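Local atomic coordinates of START domain-containing protein 10 (Homo sapiens, PDB entry 6SER), a protein that transfers phospholipids, phosphatidylcholine and phosphatidylethanolamine, between membranes, preferring species with a palmitoyl or stearoyl chain at sn-1 and an unsaturated 18-carbon chain at sn-2. Residues 20-25 against 250-255; 88-93 against 223-228; 126-131 against 160-165. One frame throughout, in Å; residues are numbered along the deposited sequence.

Interaction 1: residues 20-25 against 250-255; sequences ESVQVP and SELSVQ
E20 meets 250-255 through its backbone: its carbonyl carbon C lies 4.0 Å from CG2 of V254, while its CB is directed away. At S21 the same methyl comes closer, with V254 CG2 3.4 Å from S21 CA and about as near to the carbonyl carbon of that residue. This branch of V254 stands beside its own backbone N (CG1 takes the position anti to N, chi1 157°), and from there it rests on the bare main chain of 20-21; CB of S21 is directed away from 250-255. V22 carries most of the contact. Its CB is directed at 250-255, and its two methyls divide the work. CG2 presses on the backbone, 3.4 Å from the carbonyl carbon C of S253, and also reaches L252 CB at 4.0 Å and V254 CG2 at 4.2 Å. CG1 approaches L252 CD1 at 4.2 Å, and the two side chains cross at about a right angle. Here the two ends of the modelled chain come together on the START fold: the loop leading into helix 27-38 is laid against the chain that follows the long C-terminal helix 197-227. S253, a known phosphoserine site that carries no phosphate here, bonds through its backbone to K151, placing the short, weakly bonded strand about 253-254 along strand 142-151. V22 is buried between that strand, at Y148 and V150, and L133 and L249. One residue on, the carbonyl oxygen of Q23 accepts from the hydroxyl of Y148, and P25 packs on M146, L133 and S135.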
loop_
_atom_site.group_PDB
_atom_site.type_symbol
_atom_site.label_atom_id
_atom_site.label_comp_id
_atom_site.label_asym_id
_atom_site.label_seq_id
_atom_site.Cartn_x
_atom_site.Cartn_y
_atom_site.Cartn_z
ATOM N N GLU A 20 16.127 -10.113 10.145
ATOM C CA GLU A 20 16.104 -11.328 11.016
ATOM C C GLU A 20 14.759 -12.070 11.060
ATOM O O GLU A 20 14.795 -13.306 10.896
ATOM C CB GLU A 20 16.523 -10.946 12.438
ATOM C CG GLU A 20 17.921 -10.357 12.518
ATOM C CD GLU A 20 18.359 -9.963 13.918
ATOM O OE1 GLU A 20 17.565 -10.152 14.860
ATOM O OE2 GLU A 20 19.494 -9.465 14.062
ATOM N N SER A 21 13.623 -11.390 11.236
ATOM C CA SER A 21 12.352 -12.141 11.260
ATOM C C SER A 21 11.154 -11.229 11.055
ATOM O O SER A 21 11.300 -10.071 11.054
ATOM C CB SER A 21 12.224 -13.042 12.442
ATOM O OG SER A 21 13.174 -14.068 12.426
ATOM N N VAL A 22 10.009 -11.828 10.856
ATOM C CA VAL A 22 8.800 -11.102 10.648
ATOM C C VAL A 22 8.292 -10.496 11.923
ATOM O O VAL A 22 8.269 -11.135 12.919
ATOM C CB VAL A 22 7.757 -12.006 10.020
ATOM C CG1 VAL A 22 6.548 -11.217 9.604
ATOM C CG2 VAL A 22 8.334 -12.705 8.825
ATOM N N GLN A 23 7.880 -9.247 11.862
ATOM C CA GLN A 23 7.370 -8.561 13.037
ATOM C C GLN A 23 6.052 -7.884 12.719
ATOM O O GLN A 23 5.901 -7.292 11.649
ATOM C CB GLN A 23 8.349 -7.510 13.522
ATOM C CG GLN A 23 9.702 -8.049 13.902
ATOM C CD GLN A 23 10.555 -7.034 14.623
ATOM O OE1 GLN A 23 10.878 -7.207 15.803
ATOM N NE2 GLN A 23 10.911 -5.956 13.929
ATOM N N VAL A 24 5.106 -7.950 13.649
ATOM C CA VAL A 24 3.941 -7.064 13.504
ATOM C C VAL A 24 4.360 -5.646 13.877
ATOM O O VAL A 24 5.087 -5.458 14.870
ATOM C CB VAL A 24 2.752 -7.562 14.355
ATOM C CG1 VAL A 24 3.060 -8.908 14.996
ATOM C CG2 VAL A 24 2.284 -6.540 15.383
ATOM N N PRO A 25 4.006 -4.640 13.080
ATOM C CA PRO A 25 4.513 -3.285 13.323
ATOM C C PRO A 25 4.181 -2.803 14.726
ATOM O O PRO A 25 3.041 -2.903 15.182
ATOM C CB PRO A 25 3.798 -2.454 12.254
ATOM C CG PRO A 25 3.535 -3.426 11.146
ATOM C CD PRO A 25 3.244 -4.731 11.822
ATOM N N SER A 250 5.322 -16.813 13.835
ATOM C CA SER A 250 6.428 -17.683 13.453
ATOM C C SER A 250 6.094 -18.597 12.281
ATOM O O SER A 250 6.996 -19.266 11.768
ATOM C CB SER A 250 6.878 -18.527 14.646
ATOM O OG SER A 250 5.841 -19.397 15.054
ATOM N N GLU A 251 4.836 -18.650 11.846
ATOM C CA GLU A 251 4.520 -19.367 10.616
ATOM C C GLU A 251 4.906 -18.584 9.365
ATOM O O GLU A 251 4.836 -19.136 8.261
ATOM C CB GLU A 251 3.027 -19.707 10.567
ATOM C CG GLU A 251 2.557 -20.759 11.578
ATOM C CD GLU A 251 1.041 -20.716 11.792
ATOM O OE1 GLU A 251 0.537 -19.700 12.324
ATOM O OE2 GLU A 251 0.351 -21.689 11.414
ATOM N N LEU A 252 5.299 -17.323 9.500
ATOM C CA LEU A 252 5.721 -16.509 8.371
ATOM C C LEU A 252 7.242 -16.457 8.305
ATOM O O LEU A 252 7.934 -16.667 9.302
ATOM C CB LEU A 252 5.155 -15.089 8.475
ATOM C CG LEU A 252 3.628 -14.989 8.460
ATOM C CD1 LEU A 252 3.172 -13.571 8.789
ATOM C CD2 LEU A 252 3.078 -15.443 7.117
ATOM N N SER A 253 7.757 -16.182 7.108
ATOM C CA SER A 253 9.188 -16.028 6.893
ATOM C C SER A 253 9.474 -14.672 6.269
ATOM O O SER A 253 8.627 -14.084 5.591
ATOM C CB SER A 253 9.759 -17.136 5.991
ATOM O OG SER A 253 9.954 -18.322 6.724
ATOM N N VAL A 254 10.691 -14.190 6.512
ATOM C CA VAL A 254 11.152 -12.926 5.949
ATOM C C VAL A 254 11.257 -13.026 4.436
ATOM O O VAL A 254 11.725 -14.032 3.894
ATOM C CB VAL A 254 12.515 -12.554 6.557
ATOM C CG1 VAL A 254 13.272 -11.608 5.642
ATOM C CG2 VAL A 254 12.326 -11.942 7.915
ATOM N N GLN A 255 10.847 -11.965 3.744
ATOM C CA GLN A 255 11.070 -11.822 2.308
ATOM C C GLN A 255 12.172 -10.796 2.078
ATOM O O GLN A 255 11.952 -9.592 2.249
ATOM C CB GLN A 255 9.803 -11.393 1.579
ATOM C CG GLN A 255 10.083 -11.060 0.130
ATOM C CD GLN A 255 10.420 -12.301 -0.671
ATOM O OE1 GLN A 255 9.581 -13.197 -0.831
ATOM N NE2 GLN A 255 11.656 -12.375 -1.162
#

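Interaction 2: residues 88-93 against 223-228; sequences DIEYRK and PEWKQK. With PO4 (phosphate ion), chain B.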
loop_
_atom_site.group_PDB
_atom_site.type_symbol
_atom_site.label_atom_id
_atom_site.label_comp_id
_atom_site.label_asym_id
_atom_site.label_seq_id
_atom_site.Cartn_x
_atom_site.Cartn_y
_atom_site.Cartn_z
ATOM N N ASP A 88 -10.878 -1.623 1.639
ATOM C CA ASP A 88 -11.911 -2.472 1.040
ATOM C C ASP A 88 -11.322 -3.314 -0.081
ATOM O O ASP A 88 -11.323 -2.916 -1.247
ATOM C CB ASP A 88 -13.063 -1.616 0.523
ATOM C CG ASP A 88 -14.319 -2.430 0.246
ATOM O OD1 ASP A 88 -15.414 -1.986 0.637
ATOM O OD2 ASP A 88 -14.207 -3.517 -0.362
ATOM N N ILE A 89 -10.858 -4.519 0.271
ATOM C CA ILE A 89 -10.290 -5.438 -0.720
ATOM C C ILE A 89 -11.271 -5.695 -1.853
ATOM O O ILE A 89 -10.890 -5.716 -3.030
ATOM C CB ILE A 89 -9.853 -6.761 -0.057
ATOM C CG1 ILE A 89 -8.564 -6.564 0.730
ATOM C CG2 ILE A 89 -9.617 -7.835 -1.103
ATOM C CD1 ILE A 89 -8.761 -6.569 2.197
ATOM N N GLU A 90 -12.549 -5.895 -1.519
ATOM C CA GLU A 90 -13.545 -6.223 -2.535
ATOM C C GLU A 90 -13.687 -5.109 -3.566
ATOM O O GLU A 90 -13.770 -5.375 -4.771
ATOM C CB GLU A 90 -14.895 -6.496 -1.874
ATOM C CG GLU A 90 -16.001 -6.659 -2.880
ATOM C CD GLU A 90 -17.381 -6.838 -2.247
ATOM O OE1 GLU A 90 -18.242 -7.419 -2.922
ATOM O OE2 GLU A 90 -17.609 -6.400 -1.101
ATOM N N TYR A 91 -13.742 -3.857 -3.104
ATOM C CA TYR A 91 -13.859 -2.690 -3.976
ATOM C C TYR A 91 -12.661 -2.509 -4.911
ATOM O O TYR A 91 -12.822 -1.900 -5.970
ATOM C CB TYR A 91 -14.023 -1.438 -3.113
ATOM C CG TYR A 91 -14.413 -0.177 -3.847
ATOM C CD1 TYR A 91 -15.522 -0.150 -4.683
ATOM C CD2 TYR A 91 -13.695 1.007 -3.667
ATOM C CE1 TYR A 91 -15.900 1.020 -5.335
ATOM C CE2 TYR A 91 -14.065 2.180 -4.314
ATOM C CZ TYR A 91 -15.162 2.181 -5.143
ATOM O OH TYR A 91 -15.523 3.338 -5.784
ATOM N N ARG A 92 -11.473 -3.017 -4.546
ATOM C CA ARG A 92 -10.287 -2.847 -5.388
ATOM C C ARG A 92 -10.554 -3.272 -6.821
ATOM O O ARG A 92 -10.168 -2.579 -7.766
ATOM C CB ARG A 92 -9.102 -3.642 -4.832
ATOM C CG ARG A 92 -8.089 -2.825 -4.038
ATOM C CD ARG A 92 -7.011 -2.156 -4.915
ATOM N NE ARG A 92 -6.156 -1.295 -4.094
ATOM C CZ ARG A 92 -4.994 -0.767 -4.475
ATOM N NH1 ARG A 92 -4.508 -1.005 -5.686
ATOM N NH2 ARG A 92 -4.310 -0.002 -3.631
ATOM N N LYS A 93 -11.217 -4.407 -7.008
ATOM C CA LYS A 93 -11.473 -4.870 -8.367
ATOM C C LYS A 93 -12.448 -3.980 -9.119
ATOM O O LYS A 93 -12.520 -4.069 -10.344
ATOM C CB LYS A 93 -11.996 -6.295 -8.350
ATOM C CG LYS A 93 -10.906 -7.316 -8.165
ATOM C CD LYS A 93 -11.505 -8.694 -7.992
ATOM C CE LYS A 93 -10.418 -9.721 -7.834
ATOM N NZ LYS A 93 -10.979 -11.073 -7.607
ATOM N N PRO A 223 -19.333 5.713 -1.593
ATOM C CA PRO A 223 -20.557 5.609 -0.768
ATOM C C PRO A 223 -21.721 4.948 -1.485
ATOM O O PRO A 223 -22.376 4.072 -0.906
ATOM C CB PRO A 223 -20.850 7.073 -0.405
ATOM C CG PRO A 223 -19.472 7.720 -0.397
ATOM C CD PRO A 223 -18.792 7.089 -1.581
ATOM N N GLU A 224 -21.965 5.312 -2.748
ATOM C CA GLU A 224 -23.051 4.698 -3.509
ATOM C C GLU A 224 -22.774 3.227 -3.794
ATOM O O GLU A 224 -23.674 2.387 -3.676
ATOM C CB GLU A 224 -23.276 5.458 -4.815
ATOM C CG GLU A 224 -23.952 6.813 -4.631
ATOM C CD GLU A 224 -24.045 7.605 -5.926
ATOM O OE1 GLU A 224 -23.201 7.387 -6.825
ATOM O OE2 GLU A 224 -24.966 8.443 -6.044
ATOM N N TRP A 225 -21.540 2.897 -4.181
ATOM C CA TRP A 225 -21.199 1.500 -4.428
ATOM C C TRP A 225 -21.324 0.669 -3.153
ATOM O O TRP A 225 -21.885 -0.433 -3.167
ATOM C CB TRP A 225 -19.784 1.401 -5.002
ATOM C CG TRP A 225 -19.396 0.005 -5.359
ATOM C CD1 TRP A 225 -19.539 -0.604 -6.574
ATOM C CD2 TRP A 225 -18.803 -0.963 -4.491
ATOM N NE1 TRP A 225 -19.068 -1.890 -6.518
ATOM C CE2 TRP A 225 -18.609 -2.138 -5.250
ATOM C CE3 TRP A 225 -18.412 -0.951 -3.146
ATOM C CZ2 TRP A 225 -18.044 -3.297 -4.707
ATOM C CZ3 TRP A 225 -17.842 -2.102 -2.609
ATOM C CH2 TRP A 225 -17.669 -3.260 -3.387
ATOM N N LYS A 226 -20.799 1.184 -2.040
ATOM C CA LYS A 226 -20.788 0.409 -0.802
ATOM C C LYS A 226 -22.200 0.218 -0.256
ATOM O O LYS A 226 -22.480 -0.791 0.401
ATOM C CB LYS A 226 -19.877 1.102 0.223
ATOM C CG LYS A 226 -19.658 0.348 1.537
ATOM C CD LYS A 226 -19.291 -1.122 1.314
ATOM C CE LYS A 226 -18.870 -1.770 2.631
ATOM N NZ LYS A 226 -18.843 -3.247 2.530
ATOM N N GLN A 227 -23.097 1.174 -0.527
ATOM C CA GLN A 227 -24.504 1.021 -0.172
ATOM C C GLN A 227 -25.142 -0.171 -0.881
ATOM O O GLN A 227 -26.069 -0.783 -0.347
ATOM C CB GLN A 227 -25.258 2.307 -0.509
ATOM C CG GLN A 227 -26.741 2.237 -0.241
ATOM C CD GLN A 227 -27.034 1.941 1.209
ATOM O OE1 GLN A 227 -26.441 2.546 2.105
ATOM N NE2 GLN A 227 -27.940 0.995 1.453
ATOM N N LYS A 228 -24.666 -0.523 -2.073
ATOM C CA LYS A 228 -25.182 -1.689 -2.777
ATOM C C LYS A 228 -24.448 -2.980 -2.434
ATOM O O LYS A 228 -24.803 -4.033 -2.976
ATOM C CB LYS A 228 -25.115 -1.478 -4.295
ATOM C CG LYS A 228 -25.899 -0.284 -4.817
ATOM C CD LYS A 228 -25.699 -0.118 -6.320
ATOM C CE LYS A 228 -26.294 1.196 -6.803
ATOM N NZ LYS A 228 -25.963 1.464 -8.229
HETATM P P PO4 B . -20.787 -4.387 -9.087
HETATM O O1 PO4 B . -19.554 -4.277 -8.383
HETATM O O2 PO4 B . -20.583 -5.026 -10.311
HETATM O O3 PO4 B . -21.286 -3.101 -9.300
HETATM O O4 PO4 B . -21.721 -5.153 -8.333
HETATM O O HOH W 1 -17.207 -4.027 0.606
#
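Y91, in the opening turn of helix 89-95, comes up to K226 near the end of helix 197-227, with their CA atoms 8.2 Å apart. W225 gives the largest share of the buried surface; its CG stands anti to the backbone N (chi1 -176°), which carries the indole out to Y91. Y91 CD1 sits over one indole face, off toward the rim and 3.4 Å from W225 CE3, with the two rings tilted 49° to each other. E90 comes to the edge instead, its CD 3.8 Å from W225 CH2 and its carboxylate almost perpendicular to the ring. The long C-terminal helix of the START helix-grip fold thus has its last turn tied to the short helix 89-95, which follows helix 79-87 and leads to strand 99-109. D88 is the N-cap of that short helix: its OD2 accepts from Y91 N at 2.8 Å, met from above the carboxylate plane. D88 OD1 accepts from the Y222 hydroxyl. A water lies between D88 OD1, E90 OE2 and K226 NZ, accepting from NZ at 2.6 Å; with the carbonyls of H229, L230 and F233 also around it, NZ must share its three protons. The Y91 hydroxyl pairs with A218 O. W225 NE1 reaches O1 of a phosphate, probably from the crystallisation liquor, at 3.1 Å; H229, stacked on the indole, holds the same ion.

Interaction 3: residues 126-131 against 160-165; sequences KNRDVI and DLVRAV
D129 grips 160-165 through both main chain and side chain. Its N donates to V162 O at 3.2 Å and its O accepts from A164 N at 3.0 Å; one step earlier, N127 O takes V162 N at 2.9 Å. That alternation is a parallel ladder, with R128 opposite V162 and D129 opposite R163. On the D129 side of the sheet a salt bridge adds charge. R163 NH1 points at D129 OD1 almost perfectly straight (177°, 3.0 Å), the oxygen lying in the guanidinium plane, and a weak second bond runs to OD2, whose better partner is the hydroxyl of Y116. D129 CG, turned between its own N and carbonyl carbon (chi1 68°), brings the carboxylate over to R163. I131 CG1 covers one guanidinium face. A water lies 2.9 Å from both D129 OD1 and L161 O, and N127 OD1 accepts from C121 N. On the opposite side R128 lies alongside V162, with V162 CB over its guanidinium and NH2 donating to P191 O. Waters finish the ladder's ends: one joins N127 N to D160 O, another lies 3.1 Å from I131 N and 2.7 Å from A164 O where the strands part. Beyond that split I131 pairs by its backbone with V150 of strand 142-151, and V165 with D190 of strand 181-190, while R128 and V130 bond across to strand 112-119.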
loop_
_atom_site.group_PDB
_atom_site.type_symbol
_atom_site.label_atom_id
_atom_site.label_comp_id
_atom_site.label_asym_id
_atom_site.label_seq_id
_atom_site.Cartn_x
_atom_site.Cartn_y
_atom_site.Cartn_z
ATOM N N LYS A 126 5.954 -10.176 -17.414
ATOM C CA LYS A 126 4.933 -11.069 -16.856
ATOM C C LYS A 126 4.124 -10.360 -15.759
ATOM O O LYS A 126 4.480 -9.306 -15.360
ATOM C CB LYS A 126 5.415 -12.509 -16.742
ATOM C CG LYS A 126 6.269 -12.926 -15.592
ATOM C CD LYS A 126 7.265 -13.970 -16.022
ATOM C CE LYS A 126 6.702 -15.311 -16.385
ATOM N NZ LYS A 126 7.497 -16.413 -15.845
ATOM N N ASN A 127 3.022 -10.958 -15.363
ATOM C CA ASN A 127 2.205 -10.408 -14.275
ATOM C C ASN A 127 2.937 -10.627 -12.956
ATOM O O ASN A 127 3.734 -11.479 -12.871
ATOM C CB ASN A 127 0.789 -10.969 -14.303
ATOM C CG ASN A 127 0.057 -10.731 -15.594
ATOM O OD1 ASN A 127 0.194 -9.714 -16.210
ATOM N ND2 ASN A 127 -0.752 -11.668 -15.991
ATOM N N ARG A 128 2.626 -9.826 -11.968
ATOM C CA ARG A 128 3.327 -9.810 -10.678
ATOM C C ARG A 128 2.382 -10.091 -9.524
ATOM O O ARG A 128 1.274 -9.859 -9.652
ATOM C CB ARG A 128 3.965 -8.450 -10.492
ATOM C CG ARG A 128 5.425 -8.436 -10.878
ATOM C CD ARG A 128 5.735 -7.636 -12.086
ATOM N NE ARG A 128 7.147 -7.733 -12.220
ATOM C CZ ARG A 128 7.778 -7.944 -13.329
ATOM N NH1 ARG A 128 7.137 -8.015 -14.455
ATOM N NH2 ARG A 128 9.055 -8.066 -13.292
ATOM N N ASP A 129 2.909 -10.567 -8.429
ATOM C CA ASP A 129 2.155 -10.832 -7.197
ATOM C C ASP A 129 3.009 -10.523 -5.981
ATOM O O ASP A 129 4.155 -10.593 -6.063
ATOM C CB ASP A 129 1.498 -12.209 -7.190
ATOM C CG ASP A 129 2.387 -13.420 -7.120
ATOM O OD1 ASP A 129 3.560 -13.300 -7.258
ATOM O OD2 ASP A 129 1.864 -14.430 -6.962
ATOM N N VAL A 130 2.353 -10.223 -4.900
ATOM C CA VAL A 130 2.972 -9.925 -3.602
ATOM C C VAL A 130 2.194 -10.575 -2.481
ATOM O O VAL A 130 1.037 -10.711 -2.566
ATOM C CB VAL A 130 3.075 -8.421 -3.335
ATOM C CG1 VAL A 130 4.159 -7.786 -4.134
ATOM C CG2 VAL A 130 1.783 -7.689 -3.527
ATOM N N ILE A 131 2.932 -10.992 -1.484
ATOM C CA ILE A 131 2.381 -11.416 -0.206
ATOM C C ILE A 131 2.896 -10.417 0.812
ATOM O O ILE A 131 4.115 -10.261 0.953
ATOM C CB ILE A 131 2.838 -12.838 0.164
ATOM C CG1 ILE A 131 2.525 -13.836 -0.954
ATOM C CG2 ILE A 131 2.244 -13.273 1.487
ATOM C CD1 ILE A 131 1.119 -14.260 -0.972
ATOM N N ASP A 160 4.193 -18.697 -13.399
ATOM C CA ASP A 160 3.635 -17.766 -14.375
ATOM C C ASP A 160 3.691 -16.306 -13.932
ATOM O O ASP A 160 3.452 -15.416 -14.760
ATOM C CB ASP A 160 2.187 -18.151 -14.698
ATOM C CG ASP A 160 1.379 -18.490 -13.455
ATOM O OD1 ASP A 160 0.306 -17.889 -13.261
ATOM O OD2 ASP A 160 1.826 -19.349 -12.665
ATOM N N LEU A 161 4.020 -16.033 -12.668
ATOM C CA LEU A 161 4.018 -14.678 -12.130
ATOM C C LEU A 161 5.360 -14.376 -11.481
ATOM O O LEU A 161 5.942 -15.228 -10.810
ATOM C CB LEU A 161 2.914 -14.478 -11.072
ATOM C CG LEU A 161 1.453 -14.200 -11.442
ATOM C CD1 LEU A 161 1.339 -13.809 -12.879
ATOM C CD2 LEU A 161 0.620 -15.415 -11.176
ATOM N N VAL A 162 5.777 -13.142 -11.593
ATOM C CA VAL A 162 7.010 -12.725 -10.917
ATOM C C VAL A 162 6.631 -12.338 -9.502
ATOM O O VAL A 162 5.759 -11.612 -9.367
ATOM C CB VAL A 162 7.652 -11.552 -11.658
ATOM C CG1 VAL A 162 8.801 -10.971 -10.889
ATOM C CG2 VAL A 162 8.092 -11.977 -13.026
ATOM N N ARG A 163 7.275 -12.897 -8.511
ATOM C CA ARG A 163 7.004 -12.492 -7.129
ATOM C C ARG A 163 7.768 -11.224 -6.820
ATOM O O ARG A 163 8.894 -11.270 -6.697
ATOM C CB ARG A 163 7.336 -13.571 -6.115
ATOM C CG ARG A 163 6.961 -13.174 -4.702
ATOM C CD ARG A 163 5.473 -13.143 -4.665
ATOM N NE ARG A 163 5.285 -14.282 -3.878
ATOM C CZ ARG A 163 4.610 -15.343 -4.123
ATOM N NH1 ARG A 163 3.868 -15.495 -5.179
ATOM N NH2 ARG A 163 4.636 -16.261 -3.219
ATOM N N ALA A 164 7.075 -10.131 -6.679
ATOM C CA ALA A 164 7.676 -8.852 -6.319
ATOM C C ALA A 164 7.829 -8.764 -4.812
ATOM O O ALA A 164 7.359 -9.583 -4.103
ATOM C CB ALA A 164 6.837 -7.755 -6.848
ATOM N N VAL A 165 8.556 -7.769 -4.408
ATOM C CA VAL A 165 8.843 -7.539 -2.989
ATOM C C VAL A 165 8.497 -6.107 -2.634
ATOM O O VAL A 165 9.021 -5.212 -3.165
ATOM C CB VAL A 165 10.301 -7.815 -2.627
ATOM C CG1 VAL A 165 10.566 -7.520 -1.182
ATOM C CG2 VAL A 165 10.780 -9.172 -3.015
HETATM O O HOH W 2 2.175 -13.525 -16.248
HETATM O O HOH W 3 4.876 -15.691 -8.112
HETATM O O HOH W 4 5.914 -10.337 -1.896
#

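In the fold
Interaction 2 is mostly buried, and interactions 1 and 3 partly so; all three lie well out from the centre of the chain. Interactions 1 and 3 reach the same sheet and touch each other, Q255 CG lying 3.7 Å from V165 CG2, whereas interaction 2 stands apart, about 15 Å from interaction 1 and 9 Å from interaction 3 between nearest atoms. Their chemistry follows their place. The parallel strands of interaction 3 are joined by backbone bonds and a salt bridge; the helix ends of interaction 2 meet through aromatic rings, with a water linking their charged groups; and interaction 1 rests on valine methyls set against main chain and on leucine, without a polar bond between its segments.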